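Local coordinates for protein putative hydrolase (Shewanella frigidimarina, PDB 3LHO) that probably acts as an iron(II)-dependent dioxygenase of the 2-oxoadipate dioxygenase/decarboxylase family, here crystallised with nickel in its metal site, at residues T46-K51 against L99-F104; I116-I121 against H135-K140; G202-L207 against R238-A243. All coordinates share one frame; numbering follows the deposited sequence.

Contact 1 of 3, residues T46-K51 against L99-F104; sequences TFNIAK and LLVEEF. With SO4 (sulfate ion), chain C.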
loop_
_atom_site.group_PDB
_atom_site.type_symbol
_atom_site.label_atom_id
_atom_site.label_comp_id
_atom_site.label_asym_id
_atom_site.label_seq_id
_atom_site.Cartn_x
_atom_site.Cartn_y
_atom_site.Cartn_z
ATOM N N THR A 46 -7.572 1.222 -5.191
ATOM C CA THR A 46 -8.942 1.723 -5.404
ATOM C C THR A 46 -9.554 0.938 -6.554
ATOM O O THR A 46 -8.966 -0.087 -6.979
ATOM C CB THR A 46 -8.978 3.237 -5.672
ATOM O OG1 THR A 46 -10.342 3.713 -5.592
ATOM C CG2 THR A 46 -8.375 3.577 -7.022
ATOM N N PHE A 47 -10.745 1.348 -6.991
ATOM C CA PHE A 47 -11.398 0.773 -8.189
ATOM C C PHE A 47 -11.445 1.773 -9.321
ATOM O O PHE A 47 -11.417 2.973 -9.081
ATOM C CB PHE A 47 -12.837 0.379 -7.851
ATOM C CG PHE A 47 -12.956 -0.571 -6.697
ATOM C CD1 PHE A 47 -12.658 -1.888 -6.840
ATOM C CD2 PHE A 47 -13.390 -0.129 -5.462
ATOM C CE1 PHE A 47 -12.781 -2.773 -5.784
ATOM C CE2 PHE A 47 -13.509 -1.000 -4.412
ATOM C CZ PHE A 47 -13.191 -2.325 -4.573
ATOM N N ASN A 48 -11.571 1.301 -10.570
ATOM C CA ASN A 48 -11.680 2.210 -11.714
ATOM C C ASN A 48 -13.111 2.816 -11.896
ATOM O O ASN A 48 -13.702 2.833 -12.988
ATOM C CB ASN A 48 -11.199 1.489 -12.979
ATOM C CG ASN A 48 -12.172 0.430 -13.412
ATOM O OD1 ASN A 48 -12.979 -0.067 -12.598
ATOM N ND2 ASN A 48 -12.171 0.132 -14.686
ATOM N N ILE A 49 -13.668 3.315 -10.800
ATOM C CA ILE A 49 -14.986 3.951 -10.777
ATOM C C ILE A 49 -14.633 5.460 -10.623
ATOM O O ILE A 49 -13.836 5.827 -9.731
ATOM C CB ILE A 49 -15.834 3.423 -9.589
ATOM C CG1 ILE A 49 -16.231 1.949 -9.824
ATOM C CG2 ILE A 49 -17.083 4.288 -9.359
ATOM C CD1 ILE A 49 -16.915 1.244 -8.702
ATOM N N ALA A 50 -15.179 6.297 -11.515
ATOM C CA ALA A 50 -14.773 7.708 -11.676
ATOM C C ALA A 50 -14.646 8.431 -10.339
ATOM O O ALA A 50 -13.650 9.135 -10.032
ATOM C CB ALA A 50 -15.802 8.458 -12.611
ATOM N N LYS A 51 -15.648 8.259 -9.525
ATOM C CA LYS A 51 -15.675 8.955 -8.237
ATOM C C LYS A 51 -14.389 8.755 -7.395
ATOM O O LYS A 51 -13.999 9.632 -6.588
ATOM C CB LYS A 51 -16.860 8.474 -7.404
ATOM C CG LYS A 51 -17.193 9.448 -6.252
ATOM C CD LYS A 51 -18.269 8.937 -5.249
ATOM C CE LYS A 51 -19.607 8.649 -5.864
ATOM N NZ LYS A 51 -20.582 8.140 -4.835
ATOM N N LEU A 99 -8.329 -1.542 -9.413
ATOM C CA LEU A 99 -8.881 -2.765 -9.961
ATOM C C LEU A 99 -9.794 -2.445 -11.139
ATOM O O LEU A 99 -10.596 -1.523 -11.099
ATOM C CB LEU A 99 -9.674 -3.505 -8.861
ATOM C CG LEU A 99 -10.155 -4.948 -9.153
ATOM C CD1 LEU A 99 -9.009 -5.938 -9.115
ATOM C CD2 LEU A 99 -11.215 -5.334 -8.113
ATOM N N LEU A 100 -9.696 -3.240 -12.199
ATOM C CA LEU A 100 -10.560 -3.043 -13.347
ATOM C C LEU A 100 -11.858 -3.824 -13.119
ATOM O O LEU A 100 -11.928 -5.030 -13.336
ATOM C CB LEU A 100 -9.817 -3.507 -14.601
ATOM C CG LEU A 100 -8.453 -2.833 -14.835
ATOM C CD1 LEU A 100 -7.791 -3.478 -16.035
ATOM C CD2 LEU A 100 -8.642 -1.327 -15.102
ATOM N N VAL A 101 -12.886 -3.120 -12.656
ATOM C CA VAL A 101 -14.119 -3.754 -12.183
ATOM C C VAL A 101 -14.848 -4.558 -13.256
ATOM O O VAL A 101 -15.500 -5.555 -12.942
ATOM C CB VAL A 101 -15.041 -2.719 -11.558
ATOM C CG1 VAL A 101 -16.414 -3.332 -11.207
ATOM C CG2 VAL A 101 -14.325 -2.146 -10.302
ATOM N N GLU A 102 -14.677 -4.162 -14.517
ATOM C CA GLU A 102 -15.320 -4.840 -15.628
ATOM C C GLU A 102 -14.795 -6.251 -15.849
ATOM O O GLU A 102 -15.379 -6.987 -16.610
ATOM C CB GLU A 102 -15.136 -4.059 -16.944
ATOM C CG GLU A 102 -15.754 -2.668 -16.922
ATOM C CD GLU A 102 -14.919 -1.634 -16.176
ATOM O OE1 GLU A 102 -13.703 -1.917 -15.828
ATOM O OE2 GLU A 102 -15.540 -0.557 -15.895
ATOM N N GLU A 103 -13.688 -6.622 -15.230
ATOM C CA GLU A 103 -13.130 -7.952 -15.474
ATOM C C GLU A 103 -13.801 -9.007 -14.576
ATOM O O GLU A 103 -13.436 -10.149 -14.645
ATOM C CB GLU A 103 -11.613 -7.962 -15.253
ATOM C CG GLU A 103 -10.852 -6.944 -16.118
ATOM C CD GLU A 103 -10.745 -7.372 -17.569
ATOM O OE1 GLU A 103 -11.226 -8.457 -17.872
ATOM O OE2 GLU A 103 -10.166 -6.636 -18.393
ATOM N N PHE A 104 -14.738 -8.610 -13.703
ATOM C CA PHE A 104 -15.284 -9.517 -12.699
ATOM C C PHE A 104 -16.705 -9.862 -13.032
ATOM O O PHE A 104 -17.291 -9.235 -13.903
ATOM C CB PHE A 104 -15.096 -8.891 -11.275
ATOM C CG PHE A 104 -13.679 -8.783 -10.933
ATOM C CD1 PHE A 104 -12.985 -9.902 -10.458
ATOM C CD2 PHE A 104 -12.962 -7.640 -11.274
ATOM C CE1 PHE A 104 -11.624 -9.852 -10.239
ATOM C CE2 PHE A 104 -11.581 -7.589 -11.063
ATOM C CZ PHE A 104 -10.914 -8.686 -10.539
HETATM S S SO4 C . -18.213 5.452 -13.381
HETATM O O1 SO4 C . -18.449 6.639 -12.564
HETATM O O2 SO4 C . -16.787 5.100 -13.420
HETATM O O3 SO4 C . -19.023 4.355 -12.842
HETATM O O4 SO4 C . -18.602 5.765 -14.757
HETATM O O HOH W 1 -15.684 0.429 -13.423
#
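Asn48 ND2 donates to Glu102 OE1 over 2.8 Å, in the plane of the amide and onto the carboxylate's syn lone pair, although the amide and carboxylate planes stand 77° apart. The other end of the same amide is an acceptor: the backbone N of Val101 reaches Asn48 OD1 at 3.1 Å in a nearly straight bond, coming from above the carbonyl plane. Water 1 lies close to both groups, 2.9 Å from Asn48 OD1 and 2.7 Å from Glu102 OE2. An asparagine suits this place because it can give and take at once, and its CG, set between backbone N and carbonyl carbon (chi1 71°), brings the amide over the start of the 3-10 turn 101-103. Just before it in the chain, strand 39-47 ends beside strand 93-99, its neighbour in the mixed sheet: Phe47 and Leu99 form a parallel bridge, with Leu99 N bonded to Thr46 O (2.9 Å) and Asn48 N to Leu99 O (3.0 Å). The side chains of this pair lie alongside each other on one face of the sheet, Leu99 CD2 meeting the edge of the Phe47 ring, 3.8 Å from CE1. Helix 151-159 covers both. The branched Val101 puts CG2 against Phe47 CB, also at 3.8 Å, while past the inverse gamma turn centred on Asn48, Ala50 N donates to O2 of a sulfate ion probably from the crystallisation liquor.

Contact 2 of 3, residues I116-I121 against H135-K140; sequences IDQVDI and HWDVDK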
loop_
_atom_site.group_PDB
_atom_site.type_symbol
_atom_site.label_atom_id
_atom_site.label_comp_id
_atom_site.label_asym_id
_atom_site.label_seq_id
_atom_site.Cartn_x
_atom_site.Cartn_y
_atom_site.Cartn_z
ATOM N N ILE A 116 -19.250 1.846 -3.500
ATOM C CA ILE A 116 -18.741 3.166 -3.906
ATOM C C ILE A 116 -19.859 4.194 -4.049
ATOM O O ILE A 116 -19.628 5.364 -3.853
ATOM C CB ILE A 116 -17.900 3.075 -5.169
ATOM C CG1 ILE A 116 -16.716 2.093 -4.945
ATOM C CG2 ILE A 116 -17.392 4.476 -5.602
ATOM C CD1 ILE A 116 -15.838 2.480 -3.771
ATOM N N ASP A 117 -21.089 3.743 -4.330
ATOM C CA ASP A 117 -22.236 4.633 -4.362
ATOM C C ASP A 117 -22.379 5.256 -3.015
ATOM O O ASP A 117 -22.931 6.339 -2.899
ATOM C CB ASP A 117 -23.544 3.903 -4.683
ATOM C CG ASP A 117 -23.688 3.573 -6.132
ATOM O OD1 ASP A 117 -22.869 4.036 -6.943
ATOM O OD2 ASP A 117 -24.607 2.788 -6.442
ATOM N N GLN A 118 -21.900 4.611 -1.969
ATOM C CA GLN A 118 -22.065 5.217 -0.624
ATOM C C GLN A 118 -21.030 6.279 -0.251
ATOM O O GLN A 118 -21.198 6.999 0.766
ATOM C CB GLN A 118 -22.096 4.132 0.443
ATOM C CG GLN A 118 -23.287 3.187 0.322
ATOM C CD GLN A 118 -23.129 1.940 1.191
ATOM O OE1 GLN A 118 -23.140 2.024 2.419
ATOM N NE2 GLN A 118 -23.000 0.768 0.551
ATOM N N VAL A 119 -19.963 6.371 -1.040
ATOM C CA VAL A 119 -18.933 7.395 -0.854
ATOM C C VAL A 119 -19.479 8.782 -1.260
ATOM O O VAL A 119 -19.882 8.998 -2.401
ATOM C CB VAL A 119 -17.680 7.104 -1.691
ATOM C CG1 VAL A 119 -16.639 8.252 -1.530
ATOM C CG2 VAL A 119 -17.066 5.729 -1.325
ATOM N N ASP A 120 -19.519 9.699 -0.303
ATOM C CA ASP A 120 -19.767 11.100 -0.606
ATOM C C ASP A 120 -18.670 11.709 -1.460
ATOM O O ASP A 120 -17.488 11.741 -1.067
ATOM C CB ASP A 120 -19.883 11.886 0.705
ATOM C CG ASP A 120 -20.216 13.356 0.485
ATOM O OD1 ASP A 120 -20.390 13.795 -0.673
ATOM O OD2 ASP A 120 -20.307 14.070 1.497
ATOM N N ILE A 121 -19.045 12.208 -2.634
ATOM C CA ILE A 121 -18.048 12.749 -3.582
ATOM C C ILE A 121 -17.235 13.855 -2.902
ATOM O O ILE A 121 -16.050 14.017 -3.147
ATOM C CB ILE A 121 -18.676 13.257 -4.900
ATOM C CG1 ILE A 121 -17.565 13.581 -5.917
ATOM C CG2 ILE A 121 -19.657 14.500 -4.639
ATOM C CD1 ILE A 121 -18.029 13.771 -7.323
ATOM N N HIS A 135 -16.296 3.900 3.834
ATOM C CA HIS A 135 -17.401 4.848 3.697
ATOM C C HIS A 135 -18.765 4.138 3.518
ATOM O O HIS A 135 -19.788 4.804 3.313
ATOM C CB HIS A 135 -17.158 5.748 2.497
ATOM C CG HIS A 135 -15.974 6.662 2.635
ATOM N ND1 HIS A 135 -16.098 8.033 2.770
ATOM C CD2 HIS A 135 -14.642 6.405 2.606
ATOM C CE1 HIS A 135 -14.890 8.576 2.837
ATOM N NE2 HIS A 135 -13.989 7.610 2.746
ATOM N N TRP A 136 -18.764 2.802 3.581
ATOM C CA TRP A 136 -19.913 1.984 3.202
ATOM C C TRP A 136 -20.178 0.930 4.267
ATOM O O TRP A 136 -19.270 0.513 4.961
ATOM C CB TRP A 136 -19.673 1.295 1.833
ATOM C CG TRP A 136 -18.328 0.710 1.754
ATOM C CD1 TRP A 136 -17.941 -0.513 2.236
ATOM C CD2 TRP A 136 -17.159 1.318 1.202
ATOM N NE1 TRP A 136 -16.601 -0.701 2.028
ATOM C CE2 TRP A 136 -16.088 0.405 1.396
ATOM C CE3 TRP A 136 -16.902 2.548 0.569
ATOM C CZ2 TRP A 136 -14.795 0.672 0.967
ATOM C CZ3 TRP A 136 -15.623 2.825 0.162
ATOM C CH2 TRP A 136 -14.574 1.875 0.349
ATOM N N ASP A 137 -21.450 0.595 4.431
ATOM C CA ASP A 137 -21.879 -0.649 5.088
ATOM C C ASP A 137 -21.590 -1.821 4.161
ATOM O O ASP A 137 -21.790 -1.740 2.947
ATOM C CB ASP A 137 -23.370 -0.636 5.346
ATOM C CG ASP A 137 -23.745 0.382 6.375
ATOM O OD1 ASP A 137 -22.961 0.532 7.330
ATOM O OD2 ASP A 137 -24.776 1.051 6.204
ATOM N N VAL A 138 -21.126 -2.912 4.738
ATOM C CA VAL A 138 -20.895 -4.113 3.953
ATOM C C VAL A 138 -21.149 -5.328 4.840
ATOM O O VAL A 138 -20.822 -5.315 6.042
ATOM C CB VAL A 138 -19.483 -4.088 3.330
ATOM C CG1 VAL A 138 -18.406 -3.810 4.365
ATOM C CG2 VAL A 138 -19.209 -5.372 2.533
ATOM N N ASP A 139 -21.748 -6.358 4.252
ATOM C CA ASP A 139 -22.052 -7.598 5.000
ATOM C C ASP A 139 -21.074 -8.729 4.640
ATOM O O ASP A 139 -20.285 -8.619 3.692
ATOM C CB ASP A 139 -23.520 -8.058 4.833
ATOM C CG ASP A 139 -23.892 -8.448 3.400
ATOM O OD1 ASP A 139 -23.030 -8.593 2.508
ATOM O OD2 ASP A 139 -25.106 -8.571 3.174
ATOM N N LYS A 140 -21.153 -9.819 5.392
ATOM C CA LYS A 140 -20.178 -10.900 5.266
ATOM C C LYS A 140 -20.287 -11.581 3.922
ATOM O O LYS A 140 -19.264 -11.920 3.333
ATOM C CB LYS A 140 -20.339 -11.921 6.408
ATOM C CG LYS A 140 -20.011 -11.328 7.792
ATOM C CD LYS A 140 -19.981 -12.383 8.902
ATOM C CE LYS A 140 -21.328 -12.800 9.332
ATOM N NZ LYS A 140 -21.225 -13.946 10.316
HETATM O O HOH W 2 -20.206 7.508 3.646
HETATM O O HOH W 3 -18.552 9.276 2.423
#
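Gln118 reaches across to Trp136 and Asp137, joining two pieces of the irregular connection between helix 106-116 and helix 140-149. It sits in the third position of a type I beta turn, Ile116 to Val119, that carries the chain off the end of the first helix. Gln118 CB starts near the carbonyl O of His135 and 4.0 Å from Trp136 CB. With CG anti to the carbonyl carbon (chi1 -64°) and the chain extended beyond it, CD arrives 3.6 Å from Trp136 CB, the two side chains crossing at about a right angle. At the tip, OE1 accepts the backbone N-H of Asp137 at 3.0 Å, the donor tilted 30° from the carbonyl plane, and NE2 bonds back to Gly114 O in the helix. A glutamine fits because it is long enough to span the gap and has both an acceptor and a donor to spend, so its amide is held at both ends.

On the buried side, Trp136 runs alongside Val119 and Ile116. Val119 CG2 packs against the rim of the wide indole, 3.6 Å from CZ3, and Ile116 CD1 approaches the same CZ3 obliquely at 4.0 Å; the indole NE1 is taken by Ala157 O in helix 151-159. Val119 CG2 also packs on His135 CB. Two waters complete the join: water 2 donates to Gln118 O and His135 O, and water 3 accepts from Asp120 N while lying 2.8 Å from His135 ND1, in the plane of the imidazole, whose NE2 is hydrogen-bonded to Ser132 OG.

Contact 3 of 3, residues G202-L207 against R238-A243; sequences GSPEVL and RRYPMA
Leu207 and Tyr240 form the well-packed part of this contact, each giving up more surface to the opposite segment than any other residue here. One backbone bond joins them, Tyr240 N to Leu207 O at 3.0 Å, with the donor 47° out of the carbonyl plane, and Leu207 O also lies at the edge of the Tyr240 ring, in its plane. Leu207 CG, beside the backbone N (chi1 -53°), carries CD2 to 4.0 Å from Tyr240 CB and 3.5 Å from Pro241 O, so the branched leucine covers the chain on both sides of the peptide link. Strand 208-212, the outermost on this side of the mixed sheet, runs antiparallel to strand 235-239, so the two segments meet where one enters the sheet and the other leaves it.

Toward solvent the partners are the exposed Pro204 and Pro241. Pro204 lies over one face of the Tyr240 ring, its CA 3.9 Å from the ring centroid and 14° off the normal in a CH-pi contact, and CG comes within 3.5 Å of Tyr240 OH, which bonds to Glu209 on strand 208-212. Proline suits the place because its compact ring lays CA and CB over the phenol face, and its restricted phi suits the start of the 3-10 segment 204-205. Pro241 turns its own CB away from Leu207. At the thin end, Leu207 CD1 meets CG of Met242 (present as selenomethionine) at 3.9 Å before that side chain leads off.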
loop_
_atom_site.group_PDB
_atom_site.type_symbol
_atom_site.label_atom_id
_atom_site.label_comp_id
_atom_site.label_asym_id
_atom_site.label_seq_id
_atom_site.Cartn_x
_atom_site.Cartn_y
_atom_site.Cartn_z
ATOM N N GLY A 202 12.925 -11.481 -5.600
ATOM C CA GLY A 202 13.811 -10.794 -6.526
ATOM C C GLY A 202 15.248 -11.012 -6.126
ATOM O O GLY A 202 15.554 -11.897 -5.329
ATOM N N SER A 203 16.143 -10.211 -6.695
ATOM C CA SER A 203 17.572 -10.492 -6.638
ATOM C C SER A 203 18.303 -9.264 -7.143
ATOM O O SER A 203 17.676 -8.406 -7.768
ATOM C CB SER A 203 17.930 -11.695 -7.529
ATOM O OG SER A 203 17.686 -11.415 -8.908
ATOM N N PRO A 204 19.628 -9.179 -6.901
ATOM C CA PRO A 204 20.381 -8.079 -7.498
ATOM C C PRO A 204 20.277 -8.051 -9.019
ATOM O O PRO A 204 20.288 -6.975 -9.630
ATOM C CB PRO A 204 21.829 -8.358 -7.054
ATOM C CG PRO A 204 21.667 -9.130 -5.757
ATOM C CD PRO A 204 20.456 -9.984 -5.983
ATOM N N GLU A 205 20.160 -9.225 -9.620
ATOM C CA GLU A 205 20.134 -9.333 -11.067
ATOM C C GLU A 205 18.862 -8.762 -11.691
ATOM O O GLU A 205 18.884 -8.406 -12.861
ATOM C CB GLU A 205 20.296 -10.787 -11.489
ATOM C CG GLU A 205 21.676 -11.394 -11.165
ATOM C CD GLU A 205 21.936 -11.585 -9.663
ATOM O OE1 GLU A 205 21.024 -12.042 -8.948
ATOM O OE2 GLU A 205 23.061 -11.282 -9.200
ATOM N N VAL A 206 17.762 -8.696 -10.932
ATOM C CA VAL A 206 16.528 -8.066 -11.410
ATOM C C VAL A 206 16.338 -6.683 -10.800
ATOM O O VAL A 206 15.253 -6.085 -10.919
ATOM C CB VAL A 206 15.268 -8.974 -11.196
ATOM C CG1 VAL A 206 15.439 -10.298 -11.995
ATOM C CG2 VAL A 206 14.992 -9.269 -9.716
ATOM N N LEU A 207 17.402 -6.195 -10.152
ATOM C CA LEU A 207 17.543 -4.804 -9.697
ATOM C C LEU A 207 16.615 -4.388 -8.531
ATOM O O LEU A 207 16.506 -3.200 -8.202
ATOM C CB LEU A 207 17.381 -3.833 -10.862
ATOM C CG LEU A 207 18.262 -4.084 -12.074
ATOM C CD1 LEU A 207 17.905 -3.059 -13.134
ATOM C CD2 LEU A 207 19.750 -4.034 -11.737
ATOM N N ARG A 238 15.317 -3.163 -1.356
ATOM C CA ARG A 238 16.587 -2.688 -1.825
ATOM C C ARG A 238 16.531 -2.531 -3.341
ATOM O O ARG A 238 16.238 -3.482 -4.034
ATOM C CB ARG A 238 17.708 -3.655 -1.454
ATOM C CG ARG A 238 19.090 -3.168 -1.901
ATOM C CD ARG A 238 20.236 -3.947 -1.282
ATOM N NE ARG A 238 21.512 -3.604 -1.932
ATOM C CZ ARG A 238 22.662 -4.256 -1.759
ATOM N NH1 ARG A 238 22.752 -5.307 -0.961
ATOM N NH2 ARG A 238 23.744 -3.842 -2.391
ATOM N N ARG A 239 16.857 -1.337 -3.837
ATOM C CA ARG A 239 16.988 -1.116 -5.268
ATOM C C ARG A 239 18.430 -1.014 -5.729
ATOM O O ARG A 239 19.302 -0.549 -4.986
ATOM C CB ARG A 239 16.257 0.158 -5.670
ATOM C CG ARG A 239 14.772 0.106 -5.430
ATOM C CD ARG A 239 14.146 1.490 -5.698
ATOM N NE ARG A 239 12.729 1.370 -5.433
ATOM C CZ ARG A 239 11.868 0.728 -6.219
ATOM N NH1 ARG A 239 12.238 0.194 -7.391
ATOM N NH2 ARG A 239 10.629 0.611 -5.819
ATOM N N TYR A 240 18.655 -1.437 -6.976
ATOM C CA TYR A 240 19.964 -1.414 -7.591
ATOM C C TYR A 240 20.036 -0.497 -8.798
ATOM O O TYR A 240 19.000 -0.182 -9.420
ATOM C CB TYR A 240 20.370 -2.825 -7.980
ATOM C CG TYR A 240 20.575 -3.751 -6.805
ATOM C CD1 TYR A 240 19.495 -4.331 -6.147
ATOM C CD2 TYR A 240 21.852 -4.090 -6.376
ATOM C CE1 TYR A 240 19.691 -5.188 -5.081
ATOM C CE2 TYR A 240 22.047 -4.942 -5.328
ATOM C CZ TYR A 240 20.979 -5.499 -4.680
ATOM O OH TYR A 240 21.189 -6.367 -3.629
ATOM N N PRO A 241 21.246 -0.011 -9.112
ATOM C CA PRO A 241 21.405 0.854 -10.279
ATOM C C PRO A 241 21.207 0.130 -11.597
ATOM O O PRO A 241 21.612 -1.024 -11.749
ATOM C CB PRO A 241 22.854 1.341 -10.173
ATOM C CG PRO A 241 23.241 1.145 -8.794
ATOM C CD PRO A 241 22.456 -0.015 -8.277
HETATM N N MSE A 242 20.567 0.798 -12.536
HETATM C CA MSE A 242 20.512 0.325 -13.928
HETATM C C MSE A 242 21.829 0.629 -14.669
HETATM O O MSE A 242 22.764 1.216 -14.092
HETATM C CB MSE A 242 19.346 1.010 -14.649
HETATM C CG MSE A 242 18.018 0.759 -13.965
HETATM SE SE MSE A 242 16.530 1.618 -14.845
HETATM C CE MSE A 242 16.684 3.438 -14.224
ATOM N N ALA A 243 21.881 0.250 -15.947
ATOM C CA ALA A 243 23.037 0.521 -16.793
ATOM C C ALA A 243 23.461 1.971 -16.737
ATOM O O ALA A 243 24.645 2.244 -16.694
ATOM C CB ALA A 243 22.781 0.084 -18.262
#

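In the fold
The three contacts follow in series along the chain, each closing before the next opens. Contacts 1 and 2 are neighbours, their centres about 15 Å apart, joined by Lys51, whose NZ probably bonds to Val119 O and Ile116 O, and by packing of Ile49 on Ile116. Helix 106-116 follows contact 1 and ends in contact 2, while helix 151-159 packs on contact 1 and accepts a hydrogen bond from Trp136 of contact 2. Contact 3 lies across the chain's centre from contact 2, about 41 Å between centres, yet reaches the same mixed sheet as contact 1, about 32 Å away. Strands 39-47 and 235-239, which carry the nickel ligands His41 and Glu235, run into contacts 1 and 3.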